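PDB 2C0H: mannan endo-1,4-beta-mannosidase from Mytilus edulis, which hydrolyses internal beta-1,4-mannosidic linkages in mannans, galactomannans and glucomannans, acting as a monomeric endo-beta-mannanase of glycoside hydrolase family 5. Local coordinates for residues 3-8 and 106-111; 64-69 and 143-148; 158-163 and 210-215; 311-316 and 347-352. The protein carries 3 engineered substitutions. All blocks are in the same frame, centred on the assembly; numbering follows the deposited sequence.

In the fold
All four contacts lie in or against one (beta/alpha)8 barrel. Interactions 1, 2 and 3 meet in three neighbouring parallel strands, 61-68, 106-113 and 155-162, with centres 9 to 14 Å apart. Interaction 1 lies where the N-terminal hairpin meets the start of strand 106-113, while interactions 2 and 3 seat helices 131-149 and 198-215 on the outside of the sheet and are tied by the Lys-143 to Glu-214 salt bridge. Along the chain, interactions 1 and 2 alternate their segments; 3 and then 4 follow. Interaction 4, centred about 27 Å from interaction 2 across the chain's centre, joins helix 305-314 to the C-terminal tail. Hairpin, helices and tail thus pack round a barrel whose strand 155-162 leads to the catalytic end.

Interaction 1: 3-8 and 106-111; sequences VRLSVS and LIFFTL. Engineered in segment 3-8: Val-3 (natural residue Ala).
Leu-5, near the start of the N-terminal hairpin, pushes one methyl, CD2, toward two side chains at the start of strand 106-113. That methyl stands 3.9 Å from Phe-108 CZ and 4.3 Å from Leu-106 CD1, so a single branch makes both contacts. The leucine's CB bond already points to strand 106-113, and chi1 (-166°), with CG anti to the leucine's own backbone N, carries the isobutyl group on into the end of the barrel. Phe-108 comes from the opposite direction: its CG lies beside the backbone N and anti to the carbonyl carbon (chi1 -66°), and the ring thereby swings its far carbon, CZ, toward the leucine although the side chain leaves the backbone on another course. The methyl approaches this ring obliquely. Leu-106, two residues earlier on the same strand, adds CD1 to the hydrophobic group. Phe-108 also meets the ring of Trp-321, and Leu-5 touches Met-220, which places the contact among inward-facing side chains at the N-terminal end of the barrel strands. Strand 5-8 pairs with 11-14 as an antiparallel hairpin lying across that end. No hydrogen bond joins the two segments, and their closest CA atoms, those of Leu-5 and Leu-106, are 9.6 Å apart. The hairpin is therefore held to this strand by dispersion and the exclusion of water, through side chains alone.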
loop_
_atom_site.group_PDB
_atom_site.type_symbol
_atom_site.label_atom_id
_atom_site.label_comp_id
_atom_site.label_asym_id
_atom_site.label_seq_id
_atom_site.Cartn_x
_atom_site.Cartn_y
_atom_site.Cartn_z
ATOM N N VAL A 3 -7.031 -17.145 12.994
ATOM C CA VAL A 3 -6.077 -16.164 12.464
ATOM C C VAL A 3 -5.803 -16.531 11.016
ATOM O O VAL A 3 -5.492 -17.685 10.713
ATOM C CB VAL A 3 -4.748 -16.132 13.277
ATOM C CG1 VAL A 3 -3.682 -15.306 12.572
ATOM C CG2 VAL A 3 -4.990 -15.559 14.667
ATOM N N ARG A 4 -5.922 -15.542 10.134
ATOM C CA ARG A 4 -5.741 -15.741 8.695
ATOM C C ARG A 4 -4.349 -15.206 8.279
ATOM O O ARG A 4 -3.366 -15.915 8.480
ATOM C CB ARG A 4 -6.932 -15.129 7.939
ATOM C CG ARG A 4 -8.228 -15.909 8.183
ATOM C CD ARG A 4 -9.403 -15.451 7.339
ATOM N NE ARG A 4 -10.185 -14.414 8.007
ATOM C CZ ARG A 4 -10.003 -13.103 7.892
ATOM N NH1 ARG A 4 -9.048 -12.601 7.129
ATOM N NH2 ARG A 4 -10.792 -12.268 8.559
ATOM N N LEU A 5 -4.243 -13.977 7.761
ATOM C CA LEU A 5 -2.955 -13.397 7.393
ATOM C C LEU A 5 -2.240 -12.827 8.637
ATOM O O LEU A 5 -2.855 -12.103 9.440
ATOM C CB LEU A 5 -3.163 -12.313 6.333
ATOM C CG LEU A 5 -1.951 -11.792 5.566
ATOM C CD1 LEU A 5 -1.216 -12.896 4.833
ATOM C CD2 LEU A 5 -2.408 -10.751 4.581
ATOM N N SER A 6 -0.962 -13.167 8.810
ATOM C CA SER A 6 -0.147 -12.667 9.941
ATOM C C SER A 6 1.330 -12.468 9.568
ATOM O O SER A 6 1.763 -12.906 8.509
ATOM C CB SER A 6 -0.247 -13.607 11.148
ATOM O OG SER A 6 0.280 -14.893 10.866
ATOM N N VAL A 7 2.086 -11.809 10.450
ATOM C CA VAL A 7 3.529 -11.583 10.267
ATOM C C VAL A 7 4.335 -12.336 11.330
ATOM O O VAL A 7 3.988 -12.284 12.518
ATOM C CB VAL A 7 3.905 -10.078 10.394
ATOM C CG1 VAL A 7 5.424 -9.855 10.259
ATOM C CG2 VAL A 7 3.159 -9.256 9.396
ATOM N N SER A 8 5.418 -12.985 10.911
ATOM C CA SER A 8 6.408 -13.561 11.833
ATOM C C SER A 8 7.801 -13.085 11.414
ATOM O O SER A 8 8.353 -13.556 10.415
ATOM C CB SER A 8 6.319 -15.094 11.814
ATOM O OG SER A 8 7.473 -15.717 12.387
ATOM N N LEU A 106 -6.952 -12.107 -2.100
ATOM C CA LEU A 106 -6.938 -11.120 -1.008
ATOM C C LEU A 106 -6.873 -9.699 -1.551
ATOM O O LEU A 106 -6.062 -9.384 -2.432
ATOM C CB LEU A 106 -5.728 -11.345 -0.106
ATOM C CG LEU A 106 -5.681 -12.636 0.698
ATOM C CD1 LEU A 106 -4.291 -12.818 1.288
ATOM C CD2 LEU A 106 -6.746 -12.645 1.813
ATOM N N ILE A 107 -7.666 -8.813 -0.957
ATOM C CA ILE A 107 -7.703 -7.420 -1.362
ATOM C C ILE A 107 -6.997 -6.508 -0.354
ATOM O O ILE A 107 -7.225 -6.611 0.859
ATOM C CB ILE A 107 -9.192 -6.946 -1.541
ATOM C CG1 ILE A 107 -9.968 -7.851 -2.512
ATOM C CG2 ILE A 107 -9.289 -5.489 -1.950
ATOM C CD1 ILE A 107 -9.338 -8.009 -3.884
ATOM N N PHE A 108 -6.187 -5.593 -0.869
ATOM C CA PHE A 108 -5.562 -4.536 -0.071
ATOM C C PHE A 108 -6.105 -3.186 -0.532
ATOM O O PHE A 108 -5.916 -2.807 -1.681
ATOM C CB PHE A 108 -4.041 -4.605 -0.175
ATOM C CG PHE A 108 -3.477 -5.847 0.436
ATOM C CD1 PHE A 108 -3.032 -5.842 1.750
ATOM C CD2 PHE A 108 -3.459 -7.034 -0.275
ATOM C CE1 PHE A 108 -2.557 -6.993 2.333
ATOM C CE2 PHE A 108 -2.985 -8.205 0.321
ATOM C CZ PHE A 108 -2.507 -8.160 1.611
ATOM N N PHE A 109 -6.793 -2.470 0.355
ATOM C CA PHE A 109 -7.349 -1.162 0.042
ATOM C C PHE A 109 -6.363 -0.031 0.414
ATOM O O PHE A 109 -5.848 0.029 1.535
ATOM C CB PHE A 109 -8.668 -0.933 0.800
ATOM C CG PHE A 109 -9.833 -1.765 0.315
ATOM C CD1 PHE A 109 -10.484 -1.439 -0.870
ATOM C CD2 PHE A 109 -10.335 -2.798 1.076
ATOM C CE1 PHE A 109 -11.584 -2.160 -1.304
ATOM C CE2 PHE A 109 -11.430 -3.534 0.642
ATOM C CZ PHE A 109 -12.060 -3.208 -0.544
ATOM N N THR A 110 -6.086 0.868 -0.529
ATOM C CA THR A 110 -5.206 2.022 -0.287
ATOM C C THR A 110 -6.060 3.265 -0.045
ATOM O O THR A 110 -6.843 3.670 -0.902
ATOM C CB THR A 110 -4.261 2.281 -1.480
ATOM O OG1 THR A 110 -3.534 1.087 -1.755
ATOM C CG2 THR A 110 -3.278 3.358 -1.187
ATOM N N LEU A 111 -5.912 3.888 1.115
ATOM C CA LEU A 111 -6.819 4.959 1.510
ATOM C C LEU A 111 -6.588 6.264 0.721
ATOM O O LEU A 111 -7.532 6.753 0.100
ATOM C CB LEU A 111 -6.681 5.230 3.025
ATOM C CG LEU A 111 -7.062 4.065 3.934
ATOM C CD1 LEU A 111 -6.782 4.522 5.368
ATOM C CD2 LEU A 111 -8.480 3.602 3.771
#

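Interaction 2: 64-69 and 143-148; sequences VWLHIE and KPMANA
His-67 NE2 is hydrogen-bonded to Tyr-137 OH, and the methyl carbon of Met-145, CE, rests 4.0 Å from this same nitrogen. The other ring nitrogen, ND1, is bonded to Thr-73 OG1; these two bonds hold the imidazole's rotation independently of the methionine. Met-145 reaches out from helix 131-149 with its CG extended beside the carbonyl carbon (chi1 -168°), then bends at its last torsion (chi3 52°), which brings CE near the histidine while both SD and CE touch Leu-66. The sulfur lies 5.5 Å from the centroid of the His-67 ring and 65° off its normal, an oblique sulfur-aromatic approach. Leu-66 and Met-145 meet tip to tip, with Leu-66 CD2 3.8 Å from Met-145 SD and 4.1 Å from Met-145 CE. The same CD2 sits above one face of the His-67 ring, offset toward its rim, 3.7 Å above the plane. One leucine methyl thus touches both the imidazole and the thioether. Met-145 also packs on Leu-89 and Met-93 of helix 89-102, and on Trp-158. All three touching side chains are buried, although CA atoms of strand and helix come no closer than 11.6 Å, at Leu-66 and Met-145. Long, mostly apolar side chains bridging a strand and the helices outside it form the outer hydrophobic layer of a (beta/alpha)8 barrel.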
loop_
_atom_site.group_PDB
_atom_site.type_symbol
_atom_site.label_atom_id
_atom_site.label_comp_id
_atom_site.label_asym_id
_atom_site.label_seq_id
_atom_site.Cartn_x
_atom_site.Cartn_y
_atom_site.Cartn_z
ATOM N N VAL A 64 -6.077 -2.030 -4.490
ATOM C CA VAL A 64 -7.062 -1.119 -5.067
ATOM C C VAL A 64 -7.115 0.184 -4.277
ATOM O O VAL A 64 -7.006 0.162 -3.063
ATOM C CB VAL A 64 -8.452 -1.773 -5.128
ATOM C CG1 VAL A 64 -9.029 -2.007 -3.758
ATOM C CG2 VAL A 64 -9.414 -0.957 -5.960
ATOM N N TRP A 65 -7.247 1.311 -4.967
ATOM C CA TRP A 65 -7.272 2.637 -4.323
ATOM C C TRP A 65 -8.711 3.065 -4.009
ATOM O O TRP A 65 -9.620 2.908 -4.835
ATOM C CB TRP A 65 -6.579 3.680 -5.207
ATOM C CG TRP A 65 -5.075 3.493 -5.418
ATOM C CD1 TRP A 65 -4.303 2.408 -5.063
ATOM C CD2 TRP A 65 -4.200 4.407 -6.059
ATOM N NE1 TRP A 65 -3.002 2.616 -5.438
ATOM C CE2 TRP A 65 -2.911 3.828 -6.071
ATOM C CE3 TRP A 65 -4.380 5.667 -6.646
ATOM C CZ2 TRP A 65 -1.802 4.487 -6.628
ATOM C CZ3 TRP A 65 -3.281 6.315 -7.196
ATOM C CH2 TRP A 65 -2.014 5.724 -7.183
ATOM N N LEU A 66 -8.908 3.625 -2.809
ATOM C CA LEU A 66 -10.229 3.924 -2.272
ATOM C C LEU A 66 -10.555 5.442 -2.299
ATOM O O LEU A 66 -11.137 5.926 -3.271
ATOM C CB LEU A 66 -10.361 3.318 -0.855
ATOM C CG LEU A 66 -11.780 3.297 -0.257
ATOM C CD1 LEU A 66 -12.691 2.315 -0.964
ATOM C CD2 LEU A 66 -11.727 2.924 1.211
ATOM N N HIS A 67 -10.151 6.217 -1.296
ATOM C CA HIS A 67 -10.539 7.650 -1.260
ATOM C C HIS A 67 -9.741 8.549 -2.203
ATOM O O HIS A 67 -10.312 9.474 -2.785
ATOM C CB HIS A 67 -10.406 8.255 0.139
ATOM C CG HIS A 67 -11.029 7.453 1.233
ATOM N ND1 HIS A 67 -12.331 7.008 1.197
ATOM C CD2 HIS A 67 -10.550 7.120 2.455
ATOM C CE1 HIS A 67 -12.610 6.388 2.334
ATOM N NE2 HIS A 67 -11.545 6.448 3.114
ATOM N N ILE A 68 -8.425 8.306 -2.288
ATOM C CA ILE A 68 -7.459 9.045 -3.115
ATOM C C ILE A 68 -7.197 10.458 -2.572
ATOM O O ILE A 68 -6.258 10.649 -1.786
ATOM C CB ILE A 68 -7.828 8.966 -4.605
ATOM C CG1 ILE A 68 -7.944 7.473 -4.983
ATOM C CG2 ILE A 68 -6.783 9.689 -5.444
ATOM C CD1 ILE A 68 -7.991 7.144 -6.483
ATOM N N GLU A 69 -8.005 11.438 -2.965
ATOM C CA GLU A 69 -7.904 12.792 -2.392
ATOM C C GLU A 69 -9.269 13.266 -1.893
ATOM O O GLU A 69 -9.493 14.472 -1.753
ATOM C CB GLU A 69 -7.384 13.798 -3.434
ATOM C CG GLU A 69 -5.897 13.760 -3.753
ATOM C CD GLU A 69 -5.502 14.878 -4.726
ATOM O OE1 GLU A 69 -4.757 15.798 -4.336
ATOM O OE2 GLU A 69 -5.974 14.853 -5.883
ATOM N N LYS A 143 -12.609 4.015 11.396
ATOM C CA LYS A 143 -12.979 2.979 12.359
ATOM C C LYS A 143 -14.242 2.189 11.951
ATOM O O LYS A 143 -14.229 0.952 11.984
ATOM C CB LYS A 143 -13.065 3.551 13.784
ATOM C CG LYS A 143 -11.724 3.799 14.396
ATOM C CD LYS A 143 -11.824 4.191 15.865
ATOM C CE LYS A 143 -10.477 4.265 16.497
ATOM N NZ LYS A 143 -10.574 4.727 17.929
ATOM N N PRO A 144 -15.341 2.874 11.578
ATOM C CA PRO A 144 -16.535 2.171 11.084
ATOM C C PRO A 144 -16.252 1.193 9.939
ATOM O O PRO A 144 -16.761 0.076 9.941
ATOM C CB PRO A 144 -17.450 3.319 10.634
ATOM C CG PRO A 144 -17.055 4.448 11.506
ATOM C CD PRO A 144 -15.579 4.324 11.701
ATOM N N MET A 145 -15.415 1.610 8.995
ATOM C CA MET A 145 -15.081 0.795 7.846
ATOM C C MET A 145 -14.271 -0.437 8.253
ATOM O O MET A 145 -14.606 -1.567 7.873
ATOM C CB MET A 145 -14.300 1.641 6.846
ATOM C CG MET A 145 -14.120 1.054 5.503
ATOM S SD MET A 145 -13.699 2.409 4.364
ATOM C CE MET A 145 -12.332 3.190 5.221
ATOM N N ALA A 146 -13.223 -0.223 9.041
ATOM C CA ALA A 146 -12.337 -1.313 9.442
ATOM C C ALA A 146 -13.072 -2.301 10.341
ATOM O O ALA A 146 -12.872 -3.507 10.248
ATOM C CB ALA A 146 -11.112 -0.781 10.122
ATOM N N ASN A 147 -13.948 -1.796 11.202
ATOM C CA ASN A 147 -14.703 -2.687 12.083
ATOM C C ASN A 147 -15.722 -3.545 11.316
ATOM O O ASN A 147 -15.883 -4.740 11.580
ATOM C CB ASN A 147 -15.410 -1.853 13.156
ATOM C CG ASN A 147 -15.882 -2.688 14.317
ATOM O OD1 ASN A 147 -15.096 -3.402 14.943
ATOM N ND2 ASN A 147 -17.166 -2.612 14.608
ATOM N N ALA A 148 -16.392 -2.947 10.340
ATOM C CA ALA A 148 -17.434 -3.625 9.583
ATOM C C ALA A 148 -16.885 -4.753 8.700
ATOM O O ALA A 148 -17.558 -5.753 8.487
ATOM C CB ALA A 148 -18.192 -2.625 8.722
#

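Interaction 3: 158-163 and 210-215; sequences WDIMNE and AAIKEV
Trp-158 packs against Ile-212 of helix 198-215, which in this (beta/alpha)8 fold is the helix of the beta-alpha-beta crossover from barrel strand 155-162 to strand 221-225. The tryptophan's CG lies beside the backbone N (chi1 -54°), and the indole and the side chain of Ile-212 cross obliquely. Ile-212 CG2 comes within 3.8 Å of Trp-158 CD1, while the other branch ends with CD1 3.9 Å from Trp-158 CB; the isoleucine thus touches the tryptophan through both arms. Asp-159 points away from the helix, into the barrel, where OD2 makes a salt bridge with Arg-63 and OD1 accepts a weak bond from the backbone N of Met-161 at 3.1 Å, bent to 129°. Ile-160 leaves the strand on another course, but the end of its side chain comes round to the helix. Its CD1 meets Ile-212 CD1 at 3.7 Å as the two side chains slide past each other in opposite directions. Ile-212 CD1 therefore touches two alternate strand residues, Trp-158 and Ile-160, with Val-221 also touching both isoleucines. The strand ends at Asn-162, which probably binds substrate; Glu-163, by similarity the proton donor, follows it. Together they are the Asn-Glu pair of this glycosidase clan. Thus the helix packs at the strand's earlier part and the catalytic end lies further along. Asn-162 OD1 bonds to Arg-63, and Glu-163 OE2 is hydrogen-bonded to His-263 ND1.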
loop_
_atom_site.group_PDB
_atom_site.type_symbol
_atom_site.label_atom_id
_atom_site.label_comp_id
_atom_site.label_asym_id
_atom_site.label_seq_id
_atom_site.Cartn_x
_atom_site.Cartn_y
_atom_site.Cartn_z
ATOM N N TRP A 158 -4.742 -2.949 4.720
ATOM C CA TRP A 158 -4.889 -1.510 4.471
ATOM C C TRP A 158 -3.537 -0.841 4.214
ATOM O O TRP A 158 -2.588 -1.011 4.971
ATOM C CB TRP A 158 -5.582 -0.823 5.671
ATOM C CG TRP A 158 -6.883 -1.435 6.073
ATOM C CD1 TRP A 158 -7.098 -2.376 7.054
ATOM C CD2 TRP A 158 -8.178 -1.146 5.523
ATOM N NE1 TRP A 158 -8.422 -2.685 7.129
ATOM C CE2 TRP A 158 -9.115 -1.943 6.211
ATOM C CE3 TRP A 158 -8.633 -0.304 4.501
ATOM C CZ2 TRP A 158 -10.479 -1.923 5.911
ATOM C CZ3 TRP A 158 -9.986 -0.273 4.218
ATOM C CH2 TRP A 158 -10.893 -1.082 4.913
ATOM N N ASP A 159 -3.457 -0.051 3.150
ATOM C CA ASP A 159 -2.297 0.784 2.845
ATOM C C ASP A 159 -2.749 2.222 3.114
ATOM O O ASP A 159 -3.691 2.693 2.500
ATOM C CB ASP A 159 -1.907 0.519 1.373
ATOM C CG ASP A 159 -0.874 1.471 0.810
ATOM O OD1 ASP A 159 -0.396 2.418 1.477
ATOM O OD2 ASP A 159 -0.519 1.249 -0.385
ATOM N N ILE A 160 -2.109 2.892 4.063
ATOM C CA ILE A 160 -2.540 4.242 4.449
ATOM C C ILE A 160 -2.393 5.264 3.331
ATOM O O ILE A 160 -3.247 6.120 3.170
ATOM C CB ILE A 160 -1.793 4.780 5.675
ATOM C CG1 ILE A 160 -1.910 3.817 6.856
ATOM C CG2 ILE A 160 -2.297 6.166 6.052
ATOM C CD1 ILE A 160 -3.267 3.417 7.224
ATOM N N MET A 161 -1.309 5.213 2.577
ATOM C CA MET A 161 -1.095 6.238 1.553
ATOM C C MET A 161 -0.159 5.748 0.483
ATOM O O MET A 161 0.833 5.105 0.780
ATOM C CB MET A 161 -0.524 7.524 2.152
ATOM C CG MET A 161 -0.565 8.712 1.201
ATOM S SD MET A 161 -0.065 10.233 2.041
ATOM C CE MET A 161 -1.126 11.433 1.277
ATOM N N ASN A 162 -0.489 6.052 -0.766
ATOM C CA ASN A 162 0.436 5.870 -1.859
ATOM C C ASN A 162 1.425 7.046 -1.958
ATOM O O ASN A 162 1.019 8.202 -2.102
ATOM C CB ASN A 162 -0.361 5.754 -3.161
ATOM C CG ASN A 162 0.523 5.494 -4.332
ATOM O OD1 ASN A 162 1.134 4.448 -4.390
ATOM N ND2 ASN A 162 0.671 6.468 -5.216
ATOM N N GLU A 163 2.715 6.736 -1.887
ATOM C CA GLU A 163 3.817 7.679 -2.110
ATOM C C GLU A 163 3.707 9.024 -1.406
ATOM O O GLU A 163 3.643 10.081 -2.045
ATOM C CB GLU A 163 4.053 7.858 -3.623
ATOM C CG GLU A 163 4.268 6.510 -4.292
ATOM C CD GLU A 163 4.671 6.590 -5.744
ATOM O OE1 GLU A 163 4.601 7.690 -6.317
ATOM O OE2 GLU A 163 5.075 5.533 -6.300
ATOM N N ALA A 210 -2.727 3.269 14.159
ATOM C CA ALA A 210 -3.242 2.988 15.495
ATOM C C ALA A 210 -4.764 2.798 15.506
ATOM O O ALA A 210 -5.282 1.903 16.188
ATOM C CB ALA A 210 -2.810 4.092 16.455
ATOM N N ALA A 211 -5.479 3.609 14.727
ATOM C CA ALA A 211 -6.929 3.536 14.646
ATOM C C ALA A 211 -7.432 2.194 14.099
ATOM O O ALA A 211 -8.333 1.588 14.639
ATOM C CB ALA A 211 -7.442 4.685 13.800
ATOM N N ILE A 212 -6.820 1.716 13.027
ATOM C CA ILE A 212 -7.214 0.461 12.416
ATOM C C ILE A 212 -6.978 -0.671 13.404
ATOM O O ILE A 212 -7.825 -1.538 13.560
ATOM C CB ILE A 212 -6.420 0.209 11.113
ATOM C CG1 ILE A 212 -6.824 1.255 10.068
ATOM C CG2 ILE A 212 -6.670 -1.226 10.614
ATOM C CD1 ILE A 212 -5.881 1.343 8.903
ATOM N N LYS A 213 -5.844 -0.629 14.089
ATOM C CA LYS A 213 -5.486 -1.714 15.006
ATOM C C LYS A 213 -6.276 -1.651 16.306
ATOM O O LYS A 213 -6.318 -2.629 17.040
ATOM C CB LYS A 213 -3.991 -1.708 15.290
ATOM C CG LYS A 213 -3.158 -2.140 14.092
ATOM C CD LYS A 213 -1.688 -2.019 14.396
ATOM C CE LYS A 213 -0.838 -2.712 13.360
ATOM N NZ LYS A 213 0.552 -2.878 13.867
ATOM N N GLU A 214 -6.911 -0.522 16.590
ATOM C CA GLU A 214 -7.805 -0.435 17.755
ATOM C C GLU A 214 -9.089 -1.243 17.566
ATOM O O GLU A 214 -9.578 -1.863 18.520
ATOM C CB GLU A 214 -8.137 1.022 18.062
ATOM C CG GLU A 214 -8.843 1.240 19.388
ATOM C CD GLU A 214 -8.917 2.704 19.780
ATOM O OE1 GLU A 214 -9.446 2.989 20.882
ATOM O OE2 GLU A 214 -8.446 3.571 19.001
ATOM N N VAL A 215 -9.648 -1.229 16.356
ATOM C CA VAL A 215 -10.899 -1.935 16.054
ATOM C C VAL A 215 -10.684 -3.299 15.381
ATOM O O VAL A 215 -11.565 -4.157 15.436
ATOM C CB VAL A 215 -11.864 -1.075 15.189
ATOM C CG1 VAL A 215 -12.249 0.194 15.948
ATOM C CG2 VAL A 215 -11.254 -0.724 13.834
#

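Interaction 4: 311-316 and 347-352; sequences WAYTKG and GQVQFG
Tyr-313 projects from helix 305-314, an outer helix of the (beta/alpha)8 barrel, and points its hydroxyl at Gly-347 in the C-terminal tail. With CG opposite the backbone N across the CA-CB bond (chi1 -174°), the ring is directed outward from the helix axis toward the irregular 347-352 segment. The carbonyl oxygen of Gly-347 lies at the edge of the phenol, in the ring plane, and takes the hydrogen bond from Tyr-313 OH at 2.6 Å. At that oxygen the C=O...donor angle is 143°, and the hydroxyl is tilted 15° out of the carbonyl plane. Tyr-313 OH is also bonded to the backbone N of His-346, so two successive tail residues grip it. Val-349 meets the same ring obliquely, its side chain running across that of the tyrosine. The rings of Phe-20 and His-346 also pack on Tyr-313, both edge-to-face, fixing the phenol between strand 17-25 and the tail. Polar and apolar contacts thereby join this helix to the chain's last stretch, away from the annotated sites. On the apolar side of the contact, Val-349 CG2, placed beside its own backbone N, sits 3.9 Å from Tyr-313 CE1.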
loop_
_atom_site.group_PDB
_atom_site.type_symbol
_atom_site.label_atom_id
_atom_site.label_comp_id
_atom_site.label_asym_id
_atom_site.label_seq_id
_atom_site.Cartn_x
_atom_site.Cartn_y
_atom_site.Cartn_z
ATOM N N TRP A 311 13.079 -12.731 -8.702
ATOM C CA TRP A 311 13.979 -12.003 -7.793
ATOM C C TRP A 311 13.252 -11.745 -6.473
ATOM O O TRP A 311 13.777 -12.064 -5.399
ATOM C CB TRP A 311 14.475 -10.689 -8.405
ATOM C CG TRP A 311 15.520 -10.004 -7.559
ATOM C CD1 TRP A 311 15.301 -9.095 -6.564
ATOM C CD2 TRP A 311 16.940 -10.187 -7.627
ATOM N NE1 TRP A 311 16.490 -8.699 -6.019
ATOM C CE2 TRP A 311 17.517 -9.354 -6.645
ATOM C CE3 TRP A 311 17.777 -10.984 -8.412
ATOM C CZ2 TRP A 311 18.896 -9.290 -6.433
ATOM C CZ3 TRP A 311 19.138 -10.913 -8.212
ATOM C CH2 TRP A 311 19.691 -10.078 -7.230
ATOM N N ALA A 312 12.040 -11.212 -6.557
ATOM C CA ALA A 312 11.266 -10.916 -5.336
ATOM C C ALA A 312 11.058 -12.180 -4.525
ATOM O O ALA A 312 11.238 -12.186 -3.306
ATOM C CB ALA A 312 9.930 -10.280 -5.670
ATOM N N TYR A 313 10.700 -13.273 -5.192
ATOM C CA TYR A 313 10.330 -14.521 -4.500
ATOM C C TYR A 313 11.529 -15.174 -3.827
ATOM O O TYR A 313 11.406 -15.691 -2.707
ATOM C CB TYR A 313 9.680 -15.496 -5.521
ATOM C CG TYR A 313 9.118 -16.790 -4.921
ATOM C CD1 TYR A 313 8.009 -16.787 -4.083
ATOM C CD2 TYR A 313 9.680 -18.029 -5.219
ATOM C CE1 TYR A 313 7.502 -17.942 -3.536
ATOM C CE2 TYR A 313 9.184 -19.202 -4.659
ATOM C CZ TYR A 313 8.093 -19.167 -3.808
ATOM O OH TYR A 313 7.581 -20.344 -3.247
ATOM N N THR A 314 12.689 -15.150 -4.488
ATOM C CA THR A 314 13.866 -15.876 -4.003
ATOM C C THR A 314 14.871 -15.083 -3.193
ATOM O O THR A 314 15.737 -15.692 -2.554
ATOM C CB THR A 314 14.637 -16.552 -5.154
ATOM O OG1 THR A 314 15.176 -15.575 -6.043
ATOM C CG2 THR A 314 13.744 -17.520 -5.904
ATOM N N LYS A 315 14.797 -13.755 -3.218
ATOM C CA LYS A 315 15.789 -12.934 -2.531
ATOM C C LYS A 315 15.322 -12.302 -1.225
ATOM O O LYS A 315 15.962 -11.365 -0.752
ATOM C CB LYS A 315 16.360 -11.873 -3.479
ATOM C CG LYS A 315 16.984 -12.449 -4.746
ATOM C CD LYS A 315 18.160 -13.370 -4.450
ATOM C CE LYS A 315 18.987 -13.624 -5.704
ATOM N NZ LYS A 315 20.207 -14.418 -5.432
ATOM N N GLY A 316 14.252 -12.841 -0.642
ATOM C CA GLY A 316 13.878 -12.536 0.742
ATOM C C GLY A 316 12.724 -11.583 0.885
ATOM O O GLY A 316 12.383 -11.189 2.010
ATOM N N GLY A 347 7.700 -20.132 0.261
ATOM C CA GLY A 347 6.333 -19.855 0.690
ATOM C C GLY A 347 5.303 -20.212 -0.354
ATOM O O GLY A 347 5.582 -20.173 -1.551
ATOM N N GLN A 348 4.111 -20.568 0.105
ATOM C CA GLN A 348 3.013 -20.948 -0.776
ATOM C C GLN A 348 2.468 -19.727 -1.494
ATOM O O GLN A 348 2.259 -18.700 -0.894
ATOM C CB GLN A 348 1.869 -21.591 0.015
ATOM C CG GLN A 348 2.190 -22.947 0.621
ATOM C CD GLN A 348 1.010 -23.530 1.393
ATOM O OE1 GLN A 348 1.188 -24.153 2.453
ATOM N NE2 GLN A 348 -0.202 -23.332 0.866
ATOM N N VAL A 349 2.211 -19.858 -2.784
ATOM C CA VAL A 349 1.572 -18.810 -3.553
ATOM C C VAL A 349 0.087 -19.130 -3.767
ATOM O O VAL A 349 -0.766 -18.251 -3.721
ATOM C CB VAL A 349 2.287 -18.662 -4.905
ATOM C CG1 VAL A 349 1.624 -17.585 -5.747
ATOM C CG2 VAL A 349 3.754 -18.347 -4.693
ATOM N N GLN A 350 -0.222 -20.401 -4.017
ATOM C CA GLN A 350 -1.601 -20.850 -4.129
ATOM C C GLN A 350 -2.027 -21.449 -2.806
ATOM O O GLN A 350 -1.588 -22.530 -2.422
ATOM C CB GLN A 350 -1.750 -21.864 -5.268
ATOM C CG GLN A 350 -2.283 -21.269 -6.558
ATOM C CD GLN A 350 -1.696 -19.914 -6.881
ATOM O OE1 GLN A 350 -0.532 -19.804 -7.258
ATOM N NE2 GLN A 350 -2.502 -18.867 -6.726
ATOM N N PHE A 351 -2.852 -20.709 -2.082
ATOM C CA PHE A 351 -3.410 -21.188 -0.832
ATOM C C PHE A 351 -4.891 -20.821 -0.755
ATOM O O PHE A 351 -5.324 -19.824 -1.337
ATOM C CB PHE A 351 -2.620 -20.628 0.354
ATOM C CG PHE A 351 -2.489 -19.124 0.360
ATOM C CD1 PHE A 351 -3.389 -18.337 1.063
ATOM C CD2 PHE A 351 -1.455 -18.493 -0.324
ATOM C CE1 PHE A 351 -3.273 -16.954 1.072
ATOM C CE2 PHE A 351 -1.338 -17.113 -0.323
ATOM C CZ PHE A 351 -2.252 -16.339 0.373
ATOM N N GLY A 352 -5.666 -21.645 -0.062
ATOM C CA GLY A 352 -7.096 -21.422 0.095
ATOM C C GLY A 352 -7.357 -20.455 1.231
ATOM O O GLY A 352 -6.615 -20.437 2.213
#